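3,4-dihydroxy-2-butanone 4-phosphate synthase (Acinetobacter baumannii, PDB 6MNZ) probably converts D-ribulose 5-phosphate to 3,4-dihydroxy-2-butanone 4-phosphate and formate, a step of riboflavin biosynthesis that depends on magnesium or manganese. Local coordinates at residues A[56-61]-A[110-115]; A[225-228]-A[233-236]. One frame throughout, in Å; residues are numbered along the deposited sequence.

Contact 1: A[56-61]-A[110-115]; sequences VCLTLS and AAVAAH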
loop_
_atom_site.group_PDB
_atom_site.type_symbol
_atom_site.label_atom_id
_atom_site.label_comp_id
_atom_site.label_asym_id
_atom_site.label_seq_id
_atom_site.Cartn_x
_atom_site.Cartn_y
_atom_site.Cartn_z
ATOM N N VAL A 56 -27.504 -11.834 -3.042
ATOM C CA VAL A 56 -28.029 -10.605 -3.624
ATOM C C VAL A 56 -27.319 -9.415 -2.994
ATOM O O VAL A 56 -27.384 -9.208 -1.776
ATOM C CB VAL A 56 -29.547 -10.513 -3.431
ATOM C CG1 VAL A 56 -30.054 -9.134 -3.827
ATOM C CG2 VAL A 56 -30.241 -11.598 -4.240
ATOM N N CYS A 57 -26.695 -8.590 -3.829
ATOM C CA CYS A 57 -25.924 -7.443 -3.377
ATOM C C CYS A 57 -26.335 -6.219 -4.182
ATOM O O CYS A 57 -27.087 -6.323 -5.154
ATOM C CB CYS A 57 -24.419 -7.702 -3.511
ATOM S SG CYS A 57 -23.806 -9.009 -2.419
ATOM N N LEU A 58 -26.021 -5.046 -3.630
ATOM C CA LEU A 58 -26.471 -3.762 -4.169
ATOM C C LEU A 58 -25.245 -2.871 -4.351
ATOM O O LEU A 58 -24.680 -2.380 -3.371
ATOM C CB LEU A 58 -27.498 -3.103 -3.254
ATOM C CG LEU A 58 -27.771 -1.634 -3.584
ATOM C CD1 LEU A 58 -28.224 -1.485 -5.022
ATOM C CD2 LEU A 58 -28.771 -1.013 -2.620
ATOM N N THR A 59 -24.755 -2.776 -5.581
ATOM C CA THR A 59 -23.572 -1.972 -5.852
ATOM C C THR A 59 -23.910 -0.487 -5.753
ATOM O O THR A 59 -24.965 -0.052 -6.222
ATOM C CB THR A 59 -23.025 -2.308 -7.237
ATOM O OG1 THR A 59 -23.975 -1.917 -8.236
ATOM C CG2 THR A 59 -22.764 -3.807 -7.349
ATOM N N LEU A 60 -23.118 0.242 -4.963
ATOM C CA LEU A 60 -23.276 1.677 -4.785
ATOM C C LEU A 60 -21.977 2.384 -5.146
ATOM O O LEU A 60 -20.884 1.903 -4.827
ATOM C CB LEU A 60 -23.650 2.055 -3.341
ATOM C CG LEU A 60 -25.099 1.883 -2.888
ATOM C CD1 LEU A 60 -25.444 0.439 -2.955
ATOM C CD2 LEU A 60 -25.337 2.394 -1.461
ATOM N N SER A 61 -22.124 3.654 -5.505
ATOM C CA SER A 61 -20.988 4.554 -5.598
ATOM C C SER A 61 -20.561 5.035 -4.214
ATOM O O SER A 61 -21.345 5.057 -3.260
ATOM C CB SER A 61 -21.330 5.750 -6.483
ATOM O OG SER A 61 -22.270 6.597 -5.846
ATOM N N ALA A 110 -34.937 2.242 -1.045
ATOM C CA ALA A 110 -34.611 3.288 -0.083
ATOM C C ALA A 110 -33.172 3.754 -0.251
ATOM O O ALA A 110 -32.891 4.958 -0.199
ATOM C CB ALA A 110 -34.847 2.784 1.340
ATOM N N ALA A 111 -32.257 2.824 -0.525
ATOM C CA ALA A 111 -30.852 3.189 -0.655
ATOM C C ALA A 111 -30.612 4.028 -1.904
ATOM O O ALA A 111 -29.907 5.043 -1.848
ATOM C CB ALA A 111 -29.984 1.932 -0.679
ATOM N N VAL A 112 -31.278 3.687 -3.010
ATOM C CA VAL A 112 -30.988 4.298 -4.301
ATOM C C VAL A 112 -32.026 5.334 -4.702
ATOM O O VAL A 112 -31.994 5.818 -5.842
ATOM C CB VAL A 112 -30.864 3.227 -5.406
ATOM C CG1 VAL A 112 -29.850 2.167 -5.004
ATOM C CG2 VAL A 112 -32.221 2.600 -5.698
ATOM N N ALA A 113 -32.997 5.620 -3.840
ATOM C CA ALA A 113 -33.829 6.802 -4.017
ATOM C C ALA A 113 -32.965 8.040 -4.217
ATOM O O ALA A 113 -31.855 8.135 -3.686
ATOM C CB ALA A 113 -34.744 6.986 -2.805
ATOM N N ALA A 114 -33.449 8.956 -5.059
ATOM C CA ALA A 114 -32.604 10.043 -5.543
ATOM C C ALA A 114 -32.000 10.829 -4.384
ATOM O O ALA A 114 -30.775 10.963 -4.282
ATOM C CB ALA A 114 -33.416 10.966 -6.453
ATOM N N HIS A 115 -32.842 11.310 -3.471
ATOM C CA HIS A 115 -32.417 12.182 -2.382
ATOM C C HIS A 115 -32.426 11.444 -1.044
ATOM O O HIS A 115 -32.799 12.001 -0.009
ATOM C CB HIS A 115 -33.301 13.425 -2.313
ATOM C CG HIS A 115 -33.330 14.217 -3.585
ATOM N ND1 HIS A 115 -32.273 14.999 -3.999
ATOM C CD2 HIS A 115 -34.272 14.314 -4.552
ATOM C CE1 HIS A 115 -32.554 15.527 -5.178
ATOM N NE2 HIS A 115 -33.757 15.119 -5.540
#
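Ala111 meets Leu58 through its methyl group. Ala111 CB lies 3.7 Å from Leu58 CD2 and points toward the strand. Val112 follows in the last turn of the helix. Val112 CG1 takes both leucine methyls, with Leu58 CD1 at 4.0 Å and Leu58 CD2 at 4.1 Å. Leu58 and Val112 meet at a slant, neither end to end nor alongside. Leu58 CG stands anti to the backbone N (chi1 167°), and this carries the fork of the leucine across to the helix. The contact is small, about 132 Å² in all, and purely apolar. Leu60 also points its side chain toward the helix but stops short, 4.7 Å away at its nearest.

Ala113 is the first residue to leave the helical conformation. Its carbonyl O accepts a hydrogen bond from Arg64 NH1, which ties the helix exit to helix 62-68. That helix starts just after Ser61, whose OG caps the N of Arg64.

Strand 57-60 belongs to the six-stranded mixed sheet of the synthase domain. It runs between strands 127-131 and 160-164, and Leu58 bonds through its backbone to Phe128 and Leu130. Ile127 and Ala37 also touch the Leu58 side chain. Ala37 and Ala159 pack on Val112, so the C-terminal end of helix 101-112 is seated against one face of this sheet.

Contact 2: A[225-228]-A[233-236]; sequences RYRE and DIHL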
loop_
_atom_site.group_PDB
_atom_site.type_symbol
_atom_site.label_atom_id
_atom_site.label_comp_id
_atom_site.label_asym_id
_atom_site.label_seq_id
_atom_site.Cartn_x
_atom_site.Cartn_y
_atom_site.Cartn_z
ATOM N N ARG A 225 2.691 14.449 -18.474
ATOM C CA ARG A 225 2.028 13.826 -17.335
ATOM C C ARG A 225 0.525 13.748 -17.576
ATOM O O ARG A 225 -0.130 14.775 -17.781
ATOM C CB ARG A 225 2.321 14.612 -16.055
ATOM C CG ARG A 225 3.712 14.360 -15.485
ATOM C CD ARG A 225 4.126 15.439 -14.491
ATOM N NE ARG A 225 3.961 15.002 -13.106
ATOM C CZ ARG A 225 2.985 15.403 -12.294
ATOM N NH1 ARG A 225 2.086 16.296 -12.697
ATOM N NH2 ARG A 225 2.948 14.956 -11.046
ATOM N N TYR A 226 -0.030 12.545 -17.448
ATOM C CA TYR A 226 -1.453 12.305 -17.643
ATOM C C TYR A 226 -2.085 11.780 -16.361
ATOM O O TYR A 226 -1.414 11.177 -15.519
ATOM C CB TYR A 226 -1.690 11.305 -18.777
ATOM C CG TYR A 226 -1.324 11.836 -20.140
ATOM C CD1 TYR A 226 -0.026 11.734 -20.621
ATOM C CD2 TYR A 226 -2.271 12.451 -20.943
ATOM C CE1 TYR A 226 0.281 12.104 -21.915
ATOM C CE2 TYR A 226 -1.980 12.798 -22.245
ATOM C CZ TYR A 226 -0.677 12.726 -22.686
ATOM O OH TYR A 226 -0.340 13.254 -23.910
ATOM N N ARG A 227 -3.390 12.012 -16.224
ATOM C CA ARG A 227 -4.192 11.397 -15.174
ATOM C C ARG A 227 -5.479 10.843 -15.766
ATOM O O ARG A 227 -6.141 11.512 -16.566
ATOM C CB ARG A 227 -4.518 12.406 -14.067
ATOM C CG ARG A 227 -3.631 12.289 -12.839
ATOM C CD ARG A 227 -4.323 12.836 -11.600
ATOM N NE ARG A 227 -4.490 14.287 -11.653
ATOM C CZ ARG A 227 -3.654 15.162 -11.101
ATOM N NH1 ARG A 227 -2.516 14.755 -10.549
ATOM N NH2 ARG A 227 -3.912 16.460 -11.183
ATOM N N GLU A 228 -5.887 9.673 -15.279
ATOM C CA GLU A 228 -7.120 9.026 -15.704
ATOM C C GLU A 228 -8.204 9.174 -14.643
ATOM O O GLU A 228 -7.916 9.395 -13.464
ATOM C CB GLU A 228 -6.899 7.542 -16.001
ATOM C CG GLU A 228 -8.085 6.895 -16.699
ATOM C CD GLU A 228 -7.894 5.416 -16.943
ATOM O OE1 GLU A 228 -7.384 4.739 -16.026
ATOM O OE2 GLU A 228 -8.557 4.896 -17.865
ATOM N N ASP A 233 -3.375 6.913 -10.263
ATOM C CA ASP A 233 -2.339 6.916 -11.284
ATOM C C ASP A 233 -1.824 8.335 -11.457
ATOM O O ASP A 233 -2.559 9.304 -11.253
ATOM C CB ASP A 233 -2.883 6.381 -12.612
ATOM C CG ASP A 233 -4.258 6.934 -12.935
ATOM O OD1 ASP A 233 -4.418 8.175 -12.904
ATOM O OD2 ASP A 233 -5.146 6.143 -13.317
ATOM N N ILE A 234 -0.560 8.453 -11.851
ATOM C CA ILE A 234 -0.107 9.505 -12.753
ATOM C C ILE A 234 0.672 8.856 -13.893
ATOM O O ILE A 234 1.606 8.085 -13.644
ATOM C CB ILE A 234 0.739 10.555 -12.009
ATOM C CG1 ILE A 234 1.173 11.676 -12.952
ATOM C CG2 ILE A 234 1.908 9.884 -11.321
ATOM C CD1 ILE A 234 0.079 12.686 -13.203
ATOM N N HIS A 235 0.160 8.993 -15.113
ATOM C CA HIS A 235 0.758 8.370 -16.286
ATOM C C HIS A 235 1.684 9.344 -17.005
ATOM O O HIS A 235 1.398 10.539 -17.111
ATOM C CB HIS A 235 -0.319 7.881 -17.255
ATOM C CG HIS A 235 -1.400 7.081 -16.601
ATOM N ND1 HIS A 235 -1.329 5.712 -16.463
ATOM C CD2 HIS A 235 -2.630 7.438 -16.162
ATOM C CE1 HIS A 235 -2.394 5.286 -15.809
ATOM N NE2 HIS A 235 -3.229 6.301 -15.674
ATOM N N LEU A 236 2.746 8.798 -17.596
ATOM C CA LEU A 236 3.744 9.593 -18.294
ATOM C C LEU A 236 3.828 9.181 -19.758
ATOM O O LEU A 236 3.471 8.059 -20.132
ATOM C CB LEU A 236 5.122 9.448 -17.640
ATOM C CG LEU A 236 5.200 9.890 -16.180
ATOM C CD1 LEU A 236 6.525 9.474 -15.582
ATOM C CD2 LEU A 236 5.008 11.389 -16.064
#
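Tyr226 and His235 form an antiparallel hydrogen-bonded pair in a beta hairpin. Tyr226 N donates to His235 O, and His235 N donates back to Tyr226 O at 2.7 Å. A third hydrogen bond ends on a side chain: backbone Glu228 N donates to Asp233 OD1 at 3.2 Å. It is nearly straight (170°) and meets the oxygen from above the carboxylate plane. Asp233 thereby extends the pairing toward the turn.

Van der Waals packing gathers around Ile234. Ile234 CG1 stands anti to the backbone N (chi1 -178°) and heads for the partner strand; chi2 of 79° then sets CD1. Ile234 CD1 covers one face of the flat, polar Arg225 guanidinium, 4.1 Å from Arg225 CZ. Ile234 CD1 also lies 3.7 Å from Arg227 CG. Arg225 and Leu236 run alongside one another on the same face, as a non-hydrogen-bonded pair.

Among charges, Glu228 OE1 and Asp233 OD2 are 3.8 Å apart, a probably unfavourable approach. Arg225 NH1 has its salt bridge with Asp210 OD2 of strand 206-215.

The hairpin forms two strands of a mixed sheet, between 206-215 and 290-292. Helix 320-336 covers the face bearing Tyr226 and His235, where Tyr226 OH is hydrogen-bonded to Asp336 OD2. On the other face, Leu301 of the second subunit packs on Leu236.

In the fold
Contacts 1 and 2 are both largely buried but share no elements. Their centres are 31 Å apart, and their nearest atoms about 16 Å. Contact 1 belongs to the DHBP synthase part of the chain and contact 2 to the part related to GTP cyclohydrolase II. Contact 1 joins a helix to an inner strand of its sheet, across 48 intervening residues. Its chemistry is methyl on methyl. Contact 2 joins two strands next to each other in the chain, with four residues between its segments. It relies on two backbone bonds and one backbone-to-carboxylate bond; its acidic side chains lie toward the turn and Arg225 at the far end. The second subunit touches contact 2, whereas no other chain of the assembly reaches contact 1.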